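Local coordinates for peptidoglycan-N-acetylglucosamine deacetylase BC_1960 (Bacillus cereus, PDB 4L1G), which removes the acetyl group from N-acetylglucosamine residues of peptidoglycan, using zinc as cofactor, and also acts on soluble chitin and N-acetylchitooligomers, at residues S57-A65 against E174-W182; I128-P136 against Q149-L157. All coordinates share one frame; numbering follows the deposited sequence.

Contact 1: S57-A65 against E174-W182; sequences SWVEKYAYA and EILENQLKW
Trp58 spreads its indole across the start of helix 177-185: CZ2 lies 3.6 Å from Glu177 CB, and the far rim reaches back to Ile175, whose carbonyl O sits near the ring plane, at its edge, 3.6 Å from CZ3. Leu180 CD2 approaches the benzo part of the indole obliquely, 3.7 Å from Trp58 CE3. One turn on, Tyr62 supplies the polar link. Its hydroxyl donates to Glu177 OE2 over 2.8 Å, meeting the anti lone pair, with ring and carboxylate planes turned 70° apart. Glu177 gets there because its CG stands anti to the backbone N (chi1 -175°) and the chain runs on extended. The Tyr62 ring also packs against the helix flank, CE1 being 3.6 Å from Lys181 CB, while Tyr62 CB touches Leu180 CG. Tyr64 closes the cluster from the strand: Leu180 CD2 stands over one face, 3.9 Å from the ring centroid, a CH-pi contact. The Tyr64 hydroxyl bonds to Gln192. Leu180 thus touches all three aromatic side chains. With helical segment axes 25° apart and 11.4 Å at closest approach, the N-terminal helical turn, the loop and edge strand 64-65 of the small parallel sheet pack on helix 177-185 at the outside of the deacetylase barrel.

Contact 2: I128-P136 against Q149-L157; sequences IGNHTYSHP and QIIKTEEIL
Asn130 reaches Ile150 and Tyr133 reaches Gln149 where strand 128-130 and the loop that follows it lie on helix 143-161, a strand-loop-helix unit of the NodB-type barrel with strand and helix segment axes 155° apart. Hydrogen bonds come first. Asn130 ND2 donates to Ile150 O at 2.9 Å, an acceptor near its amide plane, and OD1 takes the backbone N of Thr132 in an Asx turn; together these two bonds fix the rotation of the amide. A further bond from ND2 to Glu154 OE2 is tentative, since that side chain has two conformers. Gln149, bent at chi2 (-81°), folds its amide back under the loop: OE1 accepts from Tyr133 N and, in the carbonyl plane, from Ser134 N at 3.0 Å, while NE2 donates to Ser134 OG at 3.1 Å and also bonds to Glu145. These bonds hold the backbone between the zinc ligands His131 and His135, whose CB atoms point away from the helix, and so probably help to set the loop's shape.

Apolar contacts flank the bonds. Leu157 CD1 touches Ile128 CG2 at 3.9 Å, and Ile156 CD1 meets the edge of the Tyr133 ring. Charge enters through Lys152, bent at chi3, which crosses one face of that ring: its CE stands 3.8 Å from the centroid, and its NZ makes a cation-pi contact at 4.3 Å, 18° off the ring normal.

In the fold
From the start of the modelled chain, helix 55-61 and strand 64-65 come first, and the chain then runs through strands 74-80, 103-106 and 127-130 before helix 143-161. Contact 2 closes a short loop within this course, only 12 residues separating its segments, and ties the inner strand and its zinc-binding loop to the helix. Contact 1 closes a far longer loop of 108 residues, bringing helix 177-185 back to the N-terminal segment, so contact 2 is nested inside it. Their centres lie 18 Å apart, yet the two meet where Trp182 CH2 packs 4.1 Å from Ile151 CG1, joining helices 177-185 and 143-161 side by side.

Contact 1: S57-A65 against E174-W182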
loop_
_atom_site.group_PDB
_atom_site.type_symbol
_atom_site.label_atom_id
_atom_site.label_comp_id
_atom_site.label_asym_id
_atom_site.label_seq_id
_atom_site.Cartn_x
_atom_site.Cartn_y
_atom_site.Cartn_z
ATOM N N SER A 57 14.379 -0.395 15.692
ATOM C CA SER A 57 13.918 0.120 16.977
ATOM C C SER A 57 12.666 0.990 16.843
ATOM O O SER A 57 11.951 1.212 17.822
ATOM C CB SER A 57 15.037 0.875 17.700
ATOM O OG SER A 57 15.622 1.853 16.863
ATOM N N TRP A 58 12.395 1.464 15.631
ATOM C CA TRP A 58 11.223 2.299 15.383
ATOM C C TRP A 58 9.894 1.548 15.496
ATOM O O TRP A 58 8.855 2.166 15.735
ATOM C CB TRP A 58 11.323 2.991 14.021
ATOM C CG TRP A 58 12.360 4.073 13.977
ATOM C CD1 TRP A 58 13.094 4.547 15.026
ATOM C CD2 TRP A 58 12.783 4.812 12.825
ATOM N NE1 TRP A 58 13.946 5.535 14.597
ATOM C CE2 TRP A 58 13.776 5.716 13.251
ATOM C CE3 TRP A 58 12.420 4.795 11.475
ATOM C CZ2 TRP A 58 14.409 6.598 12.375
ATOM C CZ3 TRP A 58 13.049 5.671 10.607
ATOM C CH2 TRP A 58 14.031 6.561 11.061
ATOM N N VAL A 59 9.917 0.224 15.333
ATOM C CA VAL A 59 8.686 -0.561 15.453
ATOM C C VAL A 59 8.269 -0.708 16.915
ATOM O O VAL A 59 7.115 -1.025 17.216
ATOM C CB VAL A 59 8.795 -1.965 14.787
ATOM C CG1 VAL A 59 9.328 -1.852 13.366
ATOM C CG2 VAL A 59 9.657 -2.908 15.622
ATOM N N GLU A 60 9.211 -0.463 17.821
ATOM C CA GLU A 60 8.946 -0.548 19.253
ATOM C C GLU A 60 8.521 0.797 19.827
ATOM O O GLU A 60 7.903 0.857 20.890
ATOM C CB GLU A 60 10.186 -1.044 19.999
ATOM C CG GLU A 60 10.602 -2.461 19.656
ATOM C CD GLU A 60 11.781 -2.939 20.485
ATOM O OE1 GLU A 60 11.981 -4.165 20.582
ATOM O OE2 GLU A 60 12.511 -2.091 21.039
ATOM N N LYS A 61 8.851 1.873 19.122
ATOM C CA LYS A 61 8.634 3.218 19.643
ATOM C C LYS A 61 7.465 3.935 18.969
ATOM O O LYS A 61 6.790 4.750 19.593
ATOM C CB LYS A 61 9.914 4.047 19.510
ATOM C CG LYS A 61 9.888 5.376 20.249
ATOM C CD LYS A 61 11.273 6.010 20.279
ATOM C CE LYS A 61 11.247 7.401 20.904
ATOM N NZ LYS A 61 10.787 7.380 22.321
ATOM N N TYR A 62 7.222 3.619 17.701
ATOM C CA TYR A 62 6.192 4.310 16.933
ATOM C C TYR A 62 5.209 3.352 16.266
ATOM O O TYR A 62 5.417 2.138 16.252
ATOM C CB TYR A 62 6.838 5.197 15.869
ATOM C CG TYR A 62 7.890 6.136 16.412
ATOM C CD1 TYR A 62 7.533 7.266 17.134
ATOM C CD2 TYR A 62 9.241 5.894 16.196
ATOM C CE1 TYR A 62 8.492 8.129 17.633
ATOM C CE2 TYR A 62 10.207 6.751 16.691
ATOM C CZ TYR A 62 9.826 7.867 17.407
ATOM O OH TYR A 62 10.784 8.723 17.902
ATOM N N ALA A 63 4.136 3.910 15.713
ATOM C CA ALA A 63 3.202 3.133 14.908
ATOM C C ALA A 63 3.848 2.871 13.553
ATOM O O ALA A 63 3.670 3.639 12.608
ATOM C CB ALA A 63 1.888 3.882 14.744
ATOM N N TYR A 64 4.595 1.776 13.468
ATOM C CA TYR A 64 5.490 1.537 12.343
ATOM C C TYR A 64 5.783 0.041 12.219
ATOM O O TYR A 64 6.192 -0.598 13.189
ATOM C CB TYR A 64 6.784 2.321 12.581
ATOM C CG TYR A 64 7.781 2.323 11.445
ATOM C CD1 TYR A 64 7.508 2.983 10.254
ATOM C CD2 TYR A 64 9.017 1.701 11.582
ATOM C CE1 TYR A 64 8.426 3.001 9.222
ATOM C CE2 TYR A 64 9.942 1.716 10.556
ATOM C CZ TYR A 64 9.641 2.367 9.378
ATOM O OH TYR A 64 10.561 2.384 8.352
ATOM N N ALA A 65 5.569 -0.519 11.031
ATOM C CA ALA A 65 5.802 -1.945 10.819
ATOM C C ALA A 65 6.174 -2.281 9.378
ATOM O O ALA A 65 5.865 -1.529 8.453
ATOM C CB ALA A 65 4.585 -2.756 11.253
ATOM N N GLU A 174 11.382 6.025 2.410
ATOM C CA GLU A 174 12.202 6.997 3.129
ATOM C C GLU A 174 11.386 7.799 4.138
ATOM O O GLU A 174 10.459 8.517 3.766
ATOM C CB GLU A 174 12.873 7.953 2.141
ATOM C CG GLU A 174 13.803 7.283 1.144
ATOM C CD GLU A 174 15.215 7.137 1.672
ATOM O OE1 GLU A 174 15.438 7.405 2.874
ATOM O OE2 GLU A 174 16.108 6.763 0.881
ATOM N N ILE A 175 11.741 7.682 5.414
ATOM C CA ILE A 175 11.073 8.432 6.474
ATOM C C ILE A 175 12.070 8.825 7.571
ATOM O O ILE A 175 13.001 8.077 7.871
ATOM C CB ILE A 175 9.882 7.630 7.073
ATOM C CG1 ILE A 175 8.985 8.527 7.928
ATOM C CG2 ILE A 175 10.364 6.425 7.865
ATOM C CD1 ILE A 175 7.901 9.217 7.144
ATOM N N LEU A 176 11.889 10.010 8.148
ATOM C CA LEU A 176 12.730 10.462 9.255
ATOM C C LEU A 176 12.025 10.197 10.580
ATOM O O LEU A 176 10.805 10.042 10.615
ATOM C CB LEU A 176 13.054 11.951 9.120
ATOM C CG LEU A 176 13.842 12.378 7.879
ATOM C CD1 LEU A 176 14.133 13.874 7.920
ATOM C CD2 LEU A 176 15.131 11.580 7.748
ATOM N N GLU A 177 12.788 10.144 11.668
ATOM C CA GLU A 177 12.216 9.805 12.969
ATOM C C GLU A 177 11.185 10.825 13.451
ATOM O O GLU A 177 10.132 10.451 13.966
ATOM C CB GLU A 177 13.307 9.610 14.026
ATOM C CG GLU A 177 12.760 9.143 15.368
ATOM C CD GLU A 177 13.844 8.751 16.356
ATOM O OE1 GLU A 177 15.015 8.613 15.945
ATOM O OE2 GLU A 177 13.519 8.575 17.551
ATOM N N ASN A 178 11.488 12.108 13.283
ATOM C CA ASN A 178 10.566 13.164 13.689
ATOM C C ASN A 178 9.287 13.155 12.866
ATOM O O ASN A 178 8.215 13.502 13.361
ATOM C CB ASN A 178 11.240 14.536 13.614
ATOM C CG ASN A 178 12.209 14.768 14.755
ATOM O OD1 ASN A 178 12.057 14.198 15.837
ATOM N ND2 ASN A 178 13.213 15.606 14.521
ATOM N N GLN A 179 9.408 12.754 11.606
ATOM C CA GLN A 179 8.252 12.610 10.736
ATOM C C GLN A 179 7.391 11.459 11.228
ATOM O O GLN A 179 6.165 11.556 11.274
ATOM C CB GLN A 179 8.703 12.352 9.299
ATOM C CG GLN A 179 9.484 13.501 8.679
ATOM C CD GLN A 179 10.089 13.129 7.339
ATOM O OE1 GLN A 179 10.205 11.952 7.007
ATOM N NE2 GLN A 179 10.475 14.135 6.561
ATOM N N LEU A 180 8.049 10.370 11.606
ATOM C CA LEU A 180 7.366 9.194 12.123
ATOM C C LEU A 180 6.746 9.499 13.483
ATOM O O LEU A 180 5.657 9.022 13.802
ATOM C CB LEU A 180 8.349 8.029 12.226
ATOM C CG LEU A 180 7.829 6.666 12.679
ATOM C CD1 LEU A 180 6.617 6.243 11.861
ATOM C CD2 LEU A 180 8.940 5.634 12.566
ATOM N N LYS A 181 7.446 10.304 14.275
ATOM C CA LYS A 181 6.962 10.707 15.592
ATOM C C LYS A 181 5.691 11.543 15.479
ATOM O O LYS A 181 4.731 11.325 16.218
ATOM C CB LYS A 181 8.047 11.481 16.342
ATOM C CG LYS A 181 7.610 12.048 17.683
ATOM C CD LYS A 181 8.789 12.679 18.409
ATOM C CE LYS A 181 8.346 13.454 19.644
ATOM N NZ LYS A 181 7.545 14.666 19.302
ATOM N N TRP A 182 5.690 12.495 14.551
ATOM C CA TRP A 182 4.513 13.323 14.305
ATOM C C TRP A 182 3.321 12.484 13.847
ATOM O O TRP A 182 2.205 12.670 14.328
ATOM C CB TRP A 182 4.822 14.409 13.271
ATOM C CG TRP A 182 3.650 15.293 12.954
ATOM C CD1 TRP A 182 3.215 16.370 13.675
ATOM C CD2 TRP A 182 2.765 15.178 11.832
ATOM N NE1 TRP A 182 2.112 16.929 13.073
ATOM C CE2 TRP A 182 1.818 16.219 11.938
ATOM C CE3 TRP A 182 2.680 14.296 10.750
ATOM C CZ2 TRP A 182 0.800 16.401 11.003
ATOM C CZ3 TRP A 182 1.670 14.479 9.821
ATOM C CH2 TRP A 182 0.744 15.524 9.955
#

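Contact 2: I128-P136 against Q149-L157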
loop_
_atom_site.group_PDB
_atom_site.type_symbol
_atom_site.label_atom_id
_atom_site.label_comp_id
_atom_site.label_asym_id
_atom_site.label_seq_id
_atom_site.Cartn_x
_atom_site.Cartn_y
_atom_site.Cartn_z
ATOM N N ILE A 128 -7.913 2.381 1.522
ATOM C CA ILE A 128 -7.082 3.417 0.922
ATOM C C ILE A 128 -6.065 3.959 1.923
ATOM O O ILE A 128 -6.394 4.216 3.081
ATOM C CB ILE A 128 -7.953 4.570 0.376
ATOM C CG1 ILE A 128 -8.815 4.068 -0.785
ATOM C CG2 ILE A 128 -7.090 5.744 -0.067
ATOM C CD1 ILE A 128 -9.787 5.089 -1.310
ATOM N N GLY A 129 -4.822 4.111 1.477
ATOM C CA GLY A 129 -3.781 4.684 2.309
ATOM C C GLY A 129 -3.229 5.970 1.721
ATOM O O GLY A 129 -3.428 6.261 0.542
ATOM N N ASN A 130 -2.527 6.734 2.551
ATOM C CA ASN A 130 -1.941 8.009 2.147
ATOM C C ASN A 130 -0.502 7.823 1.663
ATOM O O ASN A 130 0.359 7.389 2.421
ATOM C CB ASN A 130 -1.994 8.986 3.330
ATOM C CG ASN A 130 -1.612 10.410 2.951
ATOM O OD1 ASN A 130 -0.760 10.640 2.094
ATOM N ND2 ASN A 130 -2.242 11.377 3.608
ATOM N N HIS A 131 -0.238 8.170 0.406
ATOM C CA HIS A 131 1.094 7.988 -0.172
ATOM C C HIS A 131 1.781 9.320 -0.497
ATOM O O HIS A 131 2.645 9.378 -1.373
ATOM C CB HIS A 131 0.999 7.126 -1.434
ATOM C CG HIS A 131 2.281 6.447 -1.804
ATOM N ND1 HIS A 131 3.057 5.767 -0.889
ATOM C CD2 HIS A 131 2.918 6.331 -2.994
ATOM C CE1 HIS A 131 4.118 5.268 -1.496
ATOM N NE2 HIS A 131 4.059 5.597 -2.774
ATOM N N THR A 132 1.406 10.366 0.241
ATOM C CA THR A 132 1.790 11.762 -0.027
ATOM C C THR A 132 1.150 12.310 -1.299
ATOM O O THR A 132 0.483 11.586 -2.039
ATOM C CB THR A 132 3.326 12.016 -0.092
ATOM O OG1 THR A 132 3.832 11.616 -1.373
ATOM C CG2 THR A 132 4.064 11.286 1.026
ATOM N N TYR A 133 1.365 13.600 -1.543
ATOM C CA TYR A 133 0.732 14.288 -2.659
ATOM C C TYR A 133 1.484 14.123 -3.975
ATOM O O TYR A 133 0.904 13.700 -4.972
ATOM C CB TYR A 133 0.550 15.776 -2.341
ATOM C CG TYR A 133 -0.130 16.545 -3.448
ATOM C CD1 TYR A 133 -1.507 16.482 -3.617
ATOM C CD2 TYR A 133 0.604 17.333 -4.329
ATOM C CE1 TYR A 133 -2.136 17.182 -4.632
ATOM C CE2 TYR A 133 -0.017 18.037 -5.346
ATOM C CZ TYR A 133 -1.385 17.956 -5.491
ATOM O OH TYR A 133 -2.009 18.652 -6.501
ATOM N N SER A 134 2.769 14.460 -3.982
ATOM C CA SER A 134 3.536 14.451 -5.227
ATOM C C SER A 134 4.756 13.532 -5.189
ATOM O O SER A 134 5.703 13.720 -5.954
ATOM C CB SER A 134 3.955 15.874 -5.613
ATOM O OG SER A 134 4.709 16.480 -4.579
ATOM N N HIS A 135 4.725 12.548 -4.296
ATOM C CA HIS A 135 5.765 11.522 -4.224
ATOM C C HIS A 135 7.193 12.066 -4.063
ATOM O O HIS A 135 8.085 11.684 -4.822
ATOM C CB HIS A 135 5.690 10.638 -5.476
ATOM C CG HIS A 135 6.267 9.269 -5.294
ATOM N ND1 HIS A 135 7.579 8.967 -5.592
ATOM C CD2 HIS A 135 5.704 8.115 -4.866
ATOM C CE1 HIS A 135 7.802 7.689 -5.344
ATOM N NE2 HIS A 135 6.680 7.149 -4.902
ATOM N N PRO A 136 7.426 12.956 -3.082
ATOM C CA PRO A 136 8.812 13.398 -2.924
ATOM C C PRO A 136 9.574 12.481 -1.975
ATOM O O PRO A 136 8.956 11.710 -1.239
ATOM C CB PRO A 136 8.652 14.772 -2.284
ATOM C CG PRO A 136 7.445 14.615 -1.422
ATOM C CD PRO A 136 6.523 13.661 -2.151
ATOM N N GLN A 149 2.379 17.638 2.665
ATOM C CA GLN A 149 2.194 16.511 1.751
ATOM C C GLN A 149 1.137 15.544 2.274
ATOM O O GLN A 149 0.253 15.110 1.533
ATOM C CB GLN A 149 3.515 15.762 1.541
ATOM C CG GLN A 149 4.530 16.489 0.668
ATOM C CD GLN A 149 4.261 16.325 -0.816
ATOM O OE1 GLN A 149 3.646 15.348 -1.245
ATOM N NE2 GLN A 149 4.723 17.284 -1.610
ATOM N N ILE A 150 1.233 15.215 3.558
ATOM C CA ILE A 150 0.306 14.283 4.184
ATOM C C ILE A 150 -1.100 14.865 4.305
ATOM O O ILE A 150 -2.073 14.238 3.890
ATOM C CB ILE A 150 0.796 13.860 5.581
ATOM C CG1 ILE A 150 2.161 13.177 5.479
ATOM C CG2 ILE A 150 -0.213 12.938 6.244
ATOM C CD1 ILE A 150 2.165 11.957 4.582
ATOM N N ILE A 151 -1.197 16.064 4.870
ATOM C CA ILE A 151 -2.491 16.682 5.157
ATOM C C ILE A 151 -3.293 17.003 3.893
ATOM O O ILE A 151 -4.492 16.730 3.826
ATOM C CB ILE A 151 -2.331 17.946 6.032
ATOM C CG1 ILE A 151 -1.802 17.568 7.420
ATOM C CG2 ILE A 151 -3.653 18.690 6.161
ATOM C CD1 ILE A 151 -1.490 18.763 8.302
ATOM N N LYS A 152 -2.628 17.577 2.895
ATOM C CA LYS A 152 -3.270 17.864 1.619
ATOM C C LYS A 152 -3.823 16.591 0.979
ATOM O O LYS A 152 -4.922 16.589 0.429
ATOM C CB LYS A 152 -2.291 18.559 0.669
ATOM C CG LYS A 152 -2.859 18.841 -0.711
ATOM C CD LYS A 152 -2.134 19.993 -1.395
ATOM C CE LYS A 152 -0.661 19.698 -1.596
ATOM N NZ LYS A 152 0.010 20.832 -2.298
ATOM N N THR A 153 -3.060 15.506 1.069
ATOM C CA THR A 153 -3.487 14.222 0.528
ATOM C C THR A 153 -4.648 13.660 1.340
ATOM O O THR A 153 -5.590 13.092 0.785
ATOM C CB THR A 153 -2.329 13.210 0.518
ATOM O OG1 THR A 153 -1.224 13.761 -0.205
ATOM C CG2 THR A 153 -2.755 11.898 -0.134
ATOM N N GLU A 154 -4.579 13.833 2.655
ATOM C CA GLU A 154 -5.625 13.351 3.546
ATOM C C GLU A 154 -6.964 14.015 3.227
ATOM O O GLU A 154 -8.000 13.348 3.186
ATOM C CB GLU A 154 -5.236 13.609 5.003
ATOM C CG GLU A 154 -6.085 12.869 6.025
ATOM C CD GLU A 154 -5.580 11.465 6.316
ATOM O OE1 GLU A 154 -5.907 10.940 7.398
ATOM O OE2 GLU A 154 -4.861 10.885 5.472
ATOM N N GLU A 155 -6.934 15.327 2.999
ATOM C CA GLU A 155 -8.140 16.084 2.674
ATOM C C GLU A 155 -8.762 15.607 1.370
ATOM O O GLU A 155 -9.977 15.436 1.276
ATOM C CB GLU A 155 -7.831 17.579 2.573
ATOM C CG GLU A 155 -7.506 18.245 3.897
ATOM C CD GLU A 155 -7.044 19.682 3.730
ATOM O OE1 GLU A 155 -6.855 20.121 2.573
ATOM O OE2 GLU A 155 -6.868 20.373 4.757
ATOM N N ILE A 156 -7.920 15.399 0.365
ATOM C CA ILE A 156 -8.373 14.927 -0.938
ATOM C C ILE A 156 -9.032 13.554 -0.832
ATOM O O ILE A 156 -10.129 13.340 -1.350
ATOM C CB ILE A 156 -7.202 14.865 -1.940
ATOM C CG1 ILE A 156 -6.712 16.279 -2.270
ATOM C CG2 ILE A 156 -7.616 14.130 -3.209
ATOM C CD1 ILE A 156 -5.433 16.317 -3.079
ATOM N N LEU A 157 -8.363 12.634 -0.145
ATOM C CA LEU A 157 -8.856 11.269 -0.007
ATOM C C LEU A 157 -10.092 11.190 0.883
ATOM O O LEU A 157 -10.988 10.384 0.638
ATOM C CB LEU A 157 -7.752 10.348 0.520
ATOM C CG LEU A 157 -6.542 10.205 -0.404
ATOM C CD1 LEU A 157 -5.485 9.305 0.214
ATOM C CD2 LEU A 157 -6.971 9.685 -1.768
HETATM O O HOH W 1 -1.389 21.440 -5.248
#